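Local atomic coordinates of microbial collagenase (Bacillus anthracis, PDB entry 5SV5), a protein that forms the pre-peptidase C-terminal domain of a putative collagenase, a metallopeptidase class that degrades collagen, and probably assists that enzyme in handling its substrate. Residues S19-D24 / N95-Y100; S42-Y47 / G72-A77; Y47-T52 / V90-N95; W53-E58 / Y86-Y91. One frame throughout, in Å; residues are numbered along the deposited sequence. Where two conformers were deposited one is given.

Interaction 1 of 4, residues S19-D24 / N95-Y100; sequences SLIGGD and NGDGTY. With NA (sodium ion), chain B; NA (sodium ion), chain D.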
# COMPACT_ATOMS: atom_id res chain seq x y z
N SER A 19 7.02 1.22 9.14
CA SER A 19 6.47 1.92 10.27
C SER A 19 5.98 3.29 9.84
O SER A 19 6.46 3.86 8.85
CB SER A 19 7.47 2.04 11.42
OG SER A 19 8.55 2.86 11.05
N LEU A 20 5.02 3.80 10.61
CA LEU A 20 4.45 5.13 10.42
C LEU A 20 4.49 5.81 11.79
O LEU A 20 3.47 5.94 12.47
CB LEU A 20 3.03 5.05 9.85
CG LEU A 20 2.92 4.38 8.47
CD1 LEU A 20 1.46 4.14 8.13
CD2 LEU A 20 3.59 5.19 7.37
N ILE A 21 5.67 6.26 12.17
CA ILE A 21 5.91 6.82 13.49
C ILE A 21 6.11 8.33 13.37
O ILE A 21 6.87 8.80 12.51
CB ILE A 21 7.11 6.10 14.15
CG1 ILE A 21 6.71 4.65 14.45
CG2 ILE A 21 7.59 6.84 15.40
CD1 ILE A 21 7.88 3.74 14.76
N GLY A 22 5.42 9.08 14.22
CA GLY A 22 5.57 10.53 14.24
C GLY A 22 5.12 11.16 12.94
O GLY A 22 4.04 10.86 12.43
N GLY A 23 5.98 12.03 12.41
CA GLY A 23 5.71 12.72 11.16
C GLY A 23 5.83 11.88 9.91
O GLY A 23 5.56 12.39 8.81
N ASP A 24 6.24 10.62 10.04
CA ASP A 24 6.29 9.71 8.89
C ASP A 24 4.89 9.13 8.71
O ASP A 24 4.52 8.14 9.35
CB ASP A 24 7.31 8.60 9.12
CG ASP A 24 7.47 7.70 7.93
OD1 ASP A 24 7.18 8.14 6.78
OD2 ASP A 24 7.96 6.57 8.12
N ASN A 95 -3.47 10.38 14.67
CA ASN A 95 -2.21 10.67 15.38
C ASN A 95 -1.50 9.46 16.02
O ASN A 95 -0.58 9.64 16.81
CB ASN A 95 -2.45 11.77 16.42
CG ASN A 95 -2.74 13.13 15.79
OD1 ASN A 95 -2.12 13.50 14.80
ND2 ASN A 95 -3.68 13.87 16.37
N GLY A 96 -1.89 8.24 15.67
CA GLY A 96 -1.22 7.07 16.22
C GLY A 96 0.16 6.79 15.63
O GLY A 96 0.46 7.21 14.52
N ASP A 97 0.98 6.09 16.40
CA ASP A 97 2.26 5.56 15.94
C ASP A 97 2.12 4.04 15.84
O ASP A 97 1.67 3.38 16.78
CB ASP A 97 3.37 5.89 16.93
CG ASP A 97 3.74 7.36 16.94
OD1 ASP A 97 3.54 8.05 15.93
OD2 ASP A 97 4.28 7.81 17.97
N GLY A 98 2.54 3.49 14.71
CA GLY A 98 2.42 2.05 14.55
C GLY A 98 3.34 1.50 13.50
O GLY A 98 3.94 2.22 12.71
N THR A 99 3.48 0.19 13.56
CA THR A 99 4.21 -0.60 12.60
C THR A 99 3.23 -1.40 11.76
O THR A 99 2.06 -1.59 12.16
CB THR A 99 5.18 -1.56 13.32
OG1 THR A 99 4.44 -2.33 14.26
CG2 THR A 99 6.27 -0.78 14.05
N TYR A 100 3.69 -1.90 10.62
CA TYR A 100 2.82 -2.70 9.76
C TYR A 100 3.64 -3.72 8.99
O TYR A 100 4.87 -3.59 8.86
CB TYR A 100 2.00 -1.80 8.80
CG TYR A 100 2.82 -1.08 7.76
CD1 TYR A 100 3.20 -1.72 6.57
CD2 TYR A 100 3.29 0.21 7.97
CE1 TYR A 100 3.97 -1.07 5.62
CE2 TYR A 100 4.06 0.87 7.02
CZ TYR A 100 4.41 0.22 5.85
OH TYR A 100 5.17 0.84 4.89
NA NA B . 7.80 4.48 7.10
NA NA D . 7.55 7.14 4.78
O HOH W 1 8.71 2.26 7.04
O HOH W 2 9.84 6.68 5.41
O HOH W 3 10.22 4.69 7.12
O HOH W 4 8.21 7.70 2.53
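The aromatic ring of Y100 leans against the start of 19-24: its CE2 lies 4.0 Å from L20 CG, an approach at a slant to the ring, and the backbone N of S19 is near the same corner. The carboxylate of D97 takes the N-H of G22 on OD1 at 2.7 Å, a nearly straight bond that arrives from above the carboxylate plane, 48° out of it. I21 crosses this group at about a right angle, CG2 beside D97 CG. A third flat group, the carboxylate of D24, bridges two sodium ions. OD2 binds one ion and OD1 the other, each at 2.3 Å; with CG anti to the backbone N (chi1 -176°), the group swings out to both. S19 holds the first ion through its backbone O, and its N-H donates to a water on that sodium.

The backbones pair antiparallel. L20 N gives a strong bond to G98 O at 2.8 Å, but the return bond from G98 N to L20 O is weak at 3.4 Å. The chain then reverses in a type II' turn from I21 to D24, closed by D24 N to I21 O at 3.1 Å. G22 suits its second position, where phi is positive.

D27 binds both ions through its two carboxylate oxygens and accepts the hydroxyl of Y100; T26 O joins at the ion held by D24 OD1. K92 NZ ties together the carbonyls of L20, G22 and G96. Strand 14-20, one of the sheet's two outermost, pairs with 98-104, itself flanked by 37-45; L20 and Y100 pack inward on M51 of 51-57.

Interaction 2 of 4, residues S42-Y47 / G72-A77; sequences SVLNEY and GNHIEA. With NA (sodium ion), chain C.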
# COMPACT_ATOMS: atom_id res chain seq x y z
N SER A 42 -2.27 -7.03 1.25
CA SER A 42 -2.69 -7.10 2.63
C SER A 42 -1.69 -6.37 3.51
O SER A 42 -0.49 -6.62 3.42
CB SER A 42 -2.77 -8.57 3.06
OG SER A 42 -3.11 -8.73 4.40
N VAL A 43 -2.19 -5.47 4.35
CA VAL A 43 -1.38 -4.77 5.33
C VAL A 43 -1.89 -5.13 6.72
O VAL A 43 -3.07 -4.98 7.00
CB VAL A 43 -1.42 -3.24 5.12
CG1 VAL A 43 -0.72 -2.51 6.26
CG2 VAL A 43 -0.76 -2.89 3.78
N LEU A 44 -0.99 -5.62 7.57
CA LEU A 44 -1.32 -5.93 8.96
C LEU A 44 -1.00 -4.69 9.78
O LEU A 44 0.15 -4.25 9.87
CB LEU A 44 -0.52 -7.14 9.45
CG LEU A 44 -0.73 -8.41 8.59
CD1 LEU A 44 0.11 -9.57 9.11
CD2 LEU A 44 -2.18 -8.78 8.39
N ASN A 45 -2.05 -4.14 10.39
CA ASN A 45 -2.01 -2.91 11.19
C ASN A 45 -1.71 -3.34 12.62
O ASN A 45 -2.62 -3.57 13.42
CB ASN A 45 -3.36 -2.22 11.04
CG ASN A 45 -3.50 -0.94 11.83
OD1 ASN A 45 -2.55 -0.44 12.45
ND2 ASN A 45 -4.70 -0.40 11.81
N GLU A 46 -0.42 -3.48 12.93
CA GLU A 46 0.00 -4.16 14.14
C GLU A 46 -0.43 -3.47 15.43
O GLU A 46 -0.69 -4.15 16.42
CB GLU A 46 1.52 -4.40 14.11
CG GLU A 46 1.96 -5.27 12.94
CD GLU A 46 3.44 -5.60 12.92
OE1 GLU A 46 4.24 -4.87 13.56
OE2 GLU A 46 3.80 -6.61 12.27
N TYR A 47 -0.48 -2.14 15.43
CA TYR A 47 -0.87 -1.38 16.62
C TYR A 47 -2.28 -0.80 16.53
O TYR A 47 -2.70 -0.07 17.42
CB TYR A 47 0.18 -0.30 16.94
CG TYR A 47 1.40 -0.91 17.60
CD1 TYR A 47 2.38 -1.53 16.84
CD2 TYR A 47 1.52 -0.94 18.98
CE1 TYR A 47 3.46 -2.15 17.45
CE2 TYR A 47 2.60 -1.55 19.60
CZ TYR A 47 3.57 -2.15 18.83
OH TYR A 47 4.66 -2.75 19.44
N GLY A 72 -10.73 -6.16 10.95
CA GLY A 72 -9.87 -6.20 12.13
C GLY A 72 -8.52 -5.53 11.81
O GLY A 72 -8.49 -4.44 11.24
N ASN A 73 -7.42 -6.22 12.13
CA ASN A 73 -6.06 -5.73 11.85
C ASN A 73 -5.61 -5.94 10.42
O ASN A 73 -4.54 -5.50 10.07
CB ASN A 73 -5.00 -6.39 12.80
CG ASN A 73 -4.80 -7.87 12.52
OD1 ASN A 73 -5.74 -8.60 12.20
ND2 ASN A 73 -3.55 -8.34 12.67
N HIS A 74 -6.40 -6.63 9.60
CA HIS A 74 -6.04 -6.89 8.20
C HIS A 74 -6.67 -5.84 7.31
O HIS A 74 -7.88 -5.70 7.30
CB HIS A 74 -6.57 -8.26 7.75
CG HIS A 74 -5.78 -9.45 8.20
ND1 HIS A 74 -5.58 -9.78 9.52
CD2 HIS A 74 -5.17 -10.42 7.48
CE1 HIS A 74 -4.86 -10.89 9.59
NE2 HIS A 74 -4.61 -11.30 8.36
N ILE A 75 -5.86 -5.13 6.53
CA ILE A 75 -6.35 -4.10 5.61
C ILE A 75 -6.05 -4.66 4.21
O ILE A 75 -4.89 -4.68 3.80
CB ILE A 75 -5.69 -2.75 5.86
CG1 ILE A 75 -5.82 -2.33 7.33
CG2 ILE A 75 -6.29 -1.72 4.92
CD1 ILE A 75 -4.98 -1.13 7.69
N GLU A 76 -7.08 -5.18 3.52
CA GLU A 76 -6.83 -6.02 2.34
C GLU A 76 -7.69 -5.68 1.15
O GLU A 76 -8.69 -4.95 1.23
CB GLU A 76 -7.05 -7.52 2.68
CG GLU A 76 -6.41 -7.99 3.97
CD GLU A 76 -6.48 -9.50 4.19
OE1 GLU A 76 -7.59 -10.09 4.28
OE2 GLU A 76 -5.40 -10.11 4.32
N ALA A 77 -7.27 -6.28 0.03
CA ALA A 77 -8.03 -6.31 -1.22
C ALA A 77 -7.49 -7.46 -2.07
O ALA A 77 -6.31 -7.79 -2.00
CB ALA A 77 -7.91 -5.02 -2.01
NA NA C . -7.24 -10.26 13.04
O HOH W 5 -7.05 -1.94 10.80
O HOH W 6 -8.19 -8.34 14.23
O HOH W 7 -5.97 -12.21 12.36
O HOH W 8 -8.96 -11.73 13.89
O HOH W 9 -5.75 -10.42 15.31
O HOH W 10 -8.25 -9.84 10.91
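L44 lays one methyl, CD2, flat on the imidazole of H74, 3.4 Å from the ring centroid and only 6° off its normal, a CH-pi contact. The leucine's CG, set beside its own backbone N (chi1 -57°), lets the methyl reach over the ring centre. The ring is steadied at its edge, where H74 ND1 donates to N73 OD1 at 2.9 Å, close to the imidazole plane. That oxygen has a second task: it binds a sodium ion at 2.4 Å, whose remaining ligands are five waters. N73 can serve both because its CG sits between backbone N and carbonyl carbon (chi1 69°), folding the amide back toward H74.

Farther along, S42 OG hydrogen-bonds E76 OE2 on its anti lone pair, though E76 has two conformers.

On the other face V43 and I75 meet through their branched CB atoms, and I75 extends CD1 to 3.9 Å from CB of N45. The amide of N45 donates to I49 O and, through a water, also reaches G72 O. Branched residues suit this side, where V43 also touches M51 and W53.

Three backbone bonds, the straightest from N45 N to N73 O at 2.9 Å, join the chains. An apolar core face and a mainly polar one that also carries L44 make this an antiparallel pair typical of a beta sandwich, consistent with the jelly-roll fold of the galactose-binding-like clan.

Interaction 3 of 4, residues Y47-T52 / V90-N95; sequences YGIGMT and VYKYDN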
# COMPACT_ATOMS: atom_id res chain seq x y z
N TYR A 47 -0.48 -2.14 15.43
CA TYR A 47 -0.87 -1.38 16.62
C TYR A 47 -2.28 -0.80 16.53
O TYR A 47 -2.70 -0.07 17.42
CB TYR A 47 0.18 -0.30 16.94
CG TYR A 47 1.40 -0.91 17.60
CD1 TYR A 47 2.38 -1.53 16.84
CD2 TYR A 47 1.52 -0.94 18.98
CE1 TYR A 47 3.46 -2.15 17.45
CE2 TYR A 47 2.60 -1.55 19.60
CZ TYR A 47 3.57 -2.15 18.83
OH TYR A 47 4.66 -2.75 19.44
N GLY A 48 -3.02 -1.15 15.48
CA GLY A 48 -4.42 -0.74 15.39
C GLY A 48 -4.61 0.75 15.30
O GLY A 48 -5.55 1.28 15.87
N ILE A 49 -3.72 1.43 14.56
CA ILE A 49 -3.83 2.87 14.38
C ILE A 49 -4.77 3.19 13.22
O ILE A 49 -5.28 2.29 12.53
CB ILE A 49 -2.44 3.53 14.16
CG1 ILE A 49 -1.79 3.12 12.82
CG2 ILE A 49 -1.51 3.20 15.33
CD1 ILE A 49 -0.59 3.95 12.44
N GLY A 50 -5.03 4.47 13.01
CA GLY A 50 -5.87 4.90 11.89
C GLY A 50 -5.03 4.95 10.63
O GLY A 50 -4.44 5.98 10.33
N MSE A 51 -4.97 3.83 9.92
CA MSE A 51 -4.17 3.72 8.69
C MSE A 51 -4.92 2.92 7.65
O MSE A 51 -5.87 2.18 7.95
CB MSE A 51 -2.78 3.13 8.99
CG MSE A 51 -2.88 1.67 9.42
SE MSE A 51 -1.10 0.82 9.58
CE MSE A 51 -0.65 0.94 7.68
N THR A 52 -4.48 3.08 6.41
CA THR A 52 -5.07 2.38 5.29
C THR A 52 -4.08 2.34 4.14
O THR A 52 -2.91 2.72 4.30
CB THR A 52 -6.43 3.00 4.90
OG1 THR A 52 -7.11 2.12 4.01
CG2 THR A 52 -6.27 4.37 4.27
N VAL A 90 0.78 3.48 1.53
CA VAL A 90 0.40 2.98 2.85
C VAL A 90 0.53 4.17 3.79
O VAL A 90 1.62 4.74 3.92
CB VAL A 90 1.31 1.81 3.28
CG1 VAL A 90 0.91 1.33 4.67
CG2 VAL A 90 1.28 0.69 2.25
N TYR A 91 -0.56 4.59 4.43
CA TYR A 91 -0.53 5.86 5.13
C TYR A 91 -1.45 5.88 6.33
O TYR A 91 -2.41 5.11 6.42
CB TYR A 91 -0.86 7.02 4.16
CG TYR A 91 -2.30 7.06 3.67
CD1 TYR A 91 -2.71 6.30 2.58
CD2 TYR A 91 -3.23 7.84 4.31
CE1 TYR A 91 -4.01 6.35 2.12
CE2 TYR A 91 -4.54 7.90 3.87
CZ TYR A 91 -4.93 7.15 2.77
OH TYR A 91 -6.23 7.18 2.30
N LYS A 92 -1.16 6.80 7.24
CA LYS A 92 -2.00 7.02 8.41
C LYS A 92 -2.74 8.35 8.30
O LYS A 92 -2.26 9.32 7.73
CB LYS A 92 -1.24 6.88 9.73
CG LYS A 92 -0.12 7.88 9.93
CD LYS A 92 0.52 7.72 11.30
CE LYS A 92 1.63 8.74 11.50
NZ LYS A 92 2.31 8.58 12.81
N TYR A 93 -3.93 8.36 8.89
CA TYR A 93 -4.81 9.53 8.89
C TYR A 93 -5.17 10.01 10.30
O TYR A 93 -5.97 10.94 10.44
CB TYR A 93 -6.10 9.25 8.07
CG TYR A 93 -6.82 7.98 8.48
CD1 TYR A 93 -7.61 7.94 9.63
CD2 TYR A 93 -6.69 6.81 7.74
CE1 TYR A 93 -8.25 6.77 10.02
CE2 TYR A 93 -7.32 5.65 8.13
CZ TYR A 93 -8.11 5.64 9.27
OH TYR A 93 -8.72 4.47 9.66
N ASP A 94 -4.64 9.36 11.33
CA ASP A 94 -4.83 9.85 12.71
C ASP A 94 -3.47 10.04 13.38
O ASP A 94 -2.44 9.88 12.73
CB ASP A 94 -5.83 8.97 13.52
CG ASP A 94 -5.25 7.65 14.02
OD1 ASP A 94 -4.09 7.30 13.71
OD2 ASP A 94 -6.02 6.94 14.72
N ASN A 95 -3.47 10.38 14.67
CA ASN A 95 -2.21 10.67 15.38
C ASN A 95 -1.50 9.46 16.02
O ASN A 95 -0.58 9.64 16.81
CB ASN A 95 -2.45 11.77 16.42
CG ASN A 95 -2.74 13.13 15.79
OD1 ASN A 95 -2.12 13.50 14.80
ND2 ASN A 95 -3.68 13.87 16.37
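Y93 N donates to G50 O at 2.8 Å, the shortest hydrogen bond between 47-52 and 90-95. T52 and Y91 form the two-bond pair next to it: T52 N reaches Y91 O at 2.9 Å, and Y91 N returns to T52 O at 3.0 Å. More weakly, G50 N leans on D94 OD1 at 3.1 Å, an oxygen that also receives G96 N.

G50 is the centre of an inverse gamma turn, and D94 and Y93 occupy the space beside its CA, where a residue without a side chain fits. Its CA stands over one face of Y93, 3.9 Å from the centroid in a CH-pi contact, and its O lies above the centre of the same ring. This is where antiparallel strands 51-57 and 84-92 of the beta sandwich fray into loops.

Beyond the turn, T52 places CG2 against Y91 CZ at 3.4 Å, because the methyl takes the slot between backbone N and carbonyl carbon while OG1 goes anti (chi1 -167°). On the opposite face M51, a selenomethionine, bends at chi3 and presses CE tightly on V90 CG1, also 3.4 Å. I49 CD1 rests on the aliphatic start of K92, whose extended chain carries its amine away toward 19-24.

Interaction 4 of 4, residues W53-E58 / Y86-Y91; sequences WVLHHE and YYLYVY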
# COMPACT_ATOMS: atom_id res chain seq x y z
N TRP A 53 -4.52 1.86 2.98
CA TRP A 53 -3.71 1.96 1.78
C TRP A 53 -4.60 2.19 0.57
O TRP A 53 -5.78 1.81 0.56
CB TRP A 53 -2.80 0.73 1.58
CG TRP A 53 -3.49 -0.59 1.36
CD1 TRP A 53 -3.68 -1.56 2.29
CD2 TRP A 53 -4.05 -1.09 0.14
NE1 TRP A 53 -4.33 -2.64 1.74
CE2 TRP A 53 -4.58 -2.37 0.41
CE3 TRP A 53 -4.15 -0.58 -1.17
CZ2 TRP A 53 -5.22 -3.14 -0.57
CZ3 TRP A 53 -4.81 -1.33 -2.13
CH2 TRP A 53 -5.33 -2.60 -1.83
N VAL A 54 -4.02 2.83 -0.45
CA VAL A 54 -4.67 3.01 -1.74
C VAL A 54 -3.64 2.70 -2.84
O VAL A 54 -2.43 2.86 -2.64
CB VAL A 54 -5.27 4.42 -1.94
CG1 VAL A 54 -6.36 4.71 -0.93
CG2 VAL A 54 -4.22 5.52 -1.95
N LEU A 55 -4.14 2.27 -3.99
CA LEU A 55 -3.31 1.84 -5.11
C LEU A 55 -3.71 2.56 -6.38
O LEU A 55 -4.91 2.63 -6.69
CB LEU A 55 -3.48 0.33 -5.32
CG LEU A 55 -2.64 -0.31 -6.42
CD1 LEU A 55 -1.19 -0.44 -5.99
CD2 LEU A 55 -3.22 -1.67 -6.80
N HIS A 56 -2.73 3.07 -7.13
CA HIS A 56 -2.97 3.65 -8.43
C HIS A 56 -2.14 2.94 -9.50
O HIS A 56 -0.94 2.72 -9.32
CB HIS A 56 -2.58 5.14 -8.48
CG HIS A 56 -3.46 6.01 -7.64
ND1 HIS A 56 -4.67 6.47 -8.09
CD2 HIS A 56 -3.31 6.49 -6.39
CE1 HIS A 56 -5.23 7.20 -7.14
NE2 HIS A 56 -4.43 7.22 -6.09
N HIS A 57 -2.79 2.62 -10.61
CA HIS A 57 -2.05 2.29 -11.83
C HIS A 57 -1.46 3.60 -12.36
O HIS A 57 -2.10 4.66 -12.24
CB HIS A 57 -3.02 1.68 -12.84
CG HIS A 57 -2.38 1.19 -14.10
ND1 HIS A 57 -2.19 1.98 -15.19
CD2 HIS A 57 -1.93 -0.04 -14.45
CE1 HIS A 57 -1.63 1.28 -16.15
NE2 HIS A 57 -1.46 0.04 -15.72
N GLU A 58 -0.23 3.53 -12.90
CA GLU A 58 0.52 4.69 -13.42
C GLU A 58 -0.32 5.65 -14.26
O GLU A 58 -0.14 6.87 -14.25
CB GLU A 58 1.73 4.20 -14.30
CG GLU A 58 1.37 3.28 -15.48
CD GLU A 58 2.57 2.84 -16.31
OE1 GLU A 58 2.71 1.61 -16.57
OE2 GLU A 58 3.36 3.70 -16.74
N TYR A 86 2.49 0.25 -10.96
CA TYR A 86 1.59 0.66 -9.89
C TYR A 86 2.34 1.40 -8.79
O TYR A 86 3.52 1.13 -8.53
CB TYR A 86 0.94 -0.58 -9.26
CG TYR A 86 -0.11 -1.21 -10.13
CD1 TYR A 86 0.24 -2.09 -11.15
CD2 TYR A 86 -1.45 -0.91 -9.97
CE1 TYR A 86 -0.73 -2.64 -11.99
CE2 TYR A 86 -2.43 -1.47 -10.77
CZ TYR A 86 -2.06 -2.34 -11.78
OH TYR A 86 -3.05 -2.88 -12.58
N TYR A 87 1.61 2.31 -8.15
CA TYR A 87 2.07 3.02 -6.96
C TYR A 87 1.10 2.69 -5.84
O TYR A 87 -0.12 2.84 -5.98
CB TYR A 87 2.13 4.52 -7.19
CG TYR A 87 3.15 4.90 -8.23
CD1 TYR A 87 4.52 4.86 -7.94
CD2 TYR A 87 2.77 5.30 -9.50
CE1 TYR A 87 5.46 5.20 -8.90
CE2 TYR A 87 3.70 5.66 -10.46
CZ TYR A 87 5.04 5.60 -10.15
OH TYR A 87 5.99 5.94 -11.09
N LEU A 88 1.65 2.18 -4.74
CA LEU A 88 0.92 1.78 -3.54
C LEU A 88 1.29 2.73 -2.41
O LEU A 88 2.48 2.88 -2.07
CB LEU A 88 1.30 0.34 -3.19
CG LEU A 88 0.76 -0.19 -1.86
CD1 LEU A 88 -0.76 -0.24 -1.83
CD2 LEU A 88 1.35 -1.55 -1.56
N TYR A 89 0.28 3.36 -1.81
CA TYR A 89 0.47 4.32 -0.73
C TYR A 89 -0.09 3.72 0.55
O TYR A 89 -1.29 3.44 0.62
CB TYR A 89 -0.27 5.64 -1.04
CG TYR A 89 0.23 6.29 -2.31
CD1 TYR A 89 -0.25 5.90 -3.57
CD2 TYR A 89 1.19 7.28 -2.27
CE1 TYR A 89 0.24 6.46 -4.73
CE2 TYR A 89 1.69 7.84 -3.44
CZ TYR A 89 1.21 7.42 -4.66
OH TYR A 89 1.69 7.96 -5.82
N VAL A 90 0.78 3.48 1.53
CA VAL A 90 0.40 2.98 2.85
C VAL A 90 0.53 4.17 3.79
O VAL A 90 1.62 4.74 3.92
CB VAL A 90 1.31 1.81 3.28
CG1 VAL A 90 0.91 1.33 4.67
CG2 VAL A 90 1.28 0.69 2.25
N TYR A 91 -0.56 4.59 4.43
CA TYR A 91 -0.53 5.86 5.13
C TYR A 91 -1.45 5.88 6.33
O TYR A 91 -2.41 5.11 6.42
CB TYR A 91 -0.86 7.02 4.16
CG TYR A 91 -2.30 7.06 3.67
CD1 TYR A 91 -2.71 6.30 2.58
CD2 TYR A 91 -3.23 7.84 4.31
CE1 TYR A 91 -4.01 6.35 2.12
CE2 TYR A 91 -4.54 7.90 3.87
CZ TYR A 91 -4.93 7.15 2.77
OH TYR A 91 -6.23 7.18 2.30
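H57 drives the edge of its imidazole into the face of Y86, a T-shaped pair with centroids 5.0 Å apart and planes at 87°. The closest atoms are H57 CD2 and Y86 CZ, at 3.5 Å. The histidine CG lies opposite its backbone N (chi1 -175°), which carries the ring over the tyrosine. Y86 OH bonds K82 O; H57 NE2 bonds P83 O, and its ND1 pairs with S59 N.

The same face stays dense. L55 sets CD2 3.7 Å from Y86 CD2 and turns its other methyl to CB of L88. L88 in turn pushes CD1 to 3.5 Å from W53 CE3, on the six-membered side of the indole, while W53 NE1 donates to I75 O. Large apolar groups suit this face, since it looks into the core of the sandwich, toward strands 37-45 and 74-81.

Five residues of strand 53-57 pair antiparallel with 86-91 in unbroken register, consistent with a place inside the sheet of a jelly-roll-like sandwich, strand 84-92 lying between 26-33 and 51-57. Four backbone bonds, for example Y87 N to H56 O at 2.8 Å, fall on the V54-Y89 and H56-Y87 pairs.

The outward face is looser: V54, Y87, Y89 and Y91 are partly exposed, whereas H56 is buried under the following loop. V54 CG2 comes only to 4.1 Å from Y89 CB, and its methyls meet Y91 CE1 at similar range. H56 brings CD2 to 3.9 Å from Y89 CE1, the two side chains running at about a right angle. H56 ND1 bonds D60 O, and Y64 adds cover.

From the N terminus, segment 19-24 comes first and waits for 95-100, so interaction 1 closes the longest loop and encloses the other three. Segment 42-47 then runs on into 47-52 and 53-58. Interaction 2 pairs 42-47 with 72-77, whereas interactions 3 and 4 wait for 90-95 and 86-91; their loops therefore cross that of interaction 2. Interaction 4 continues the strand pair of interaction 3 and ends on the same stretch, sharing V90 and Y91. Interaction 1 joins edge strand 14-20 to 98-104, which flanks 37-45 of interaction 2. Across the core, A77 of interaction 2 packs on W53 of interaction 4, while I75 meets M51 of interaction 3.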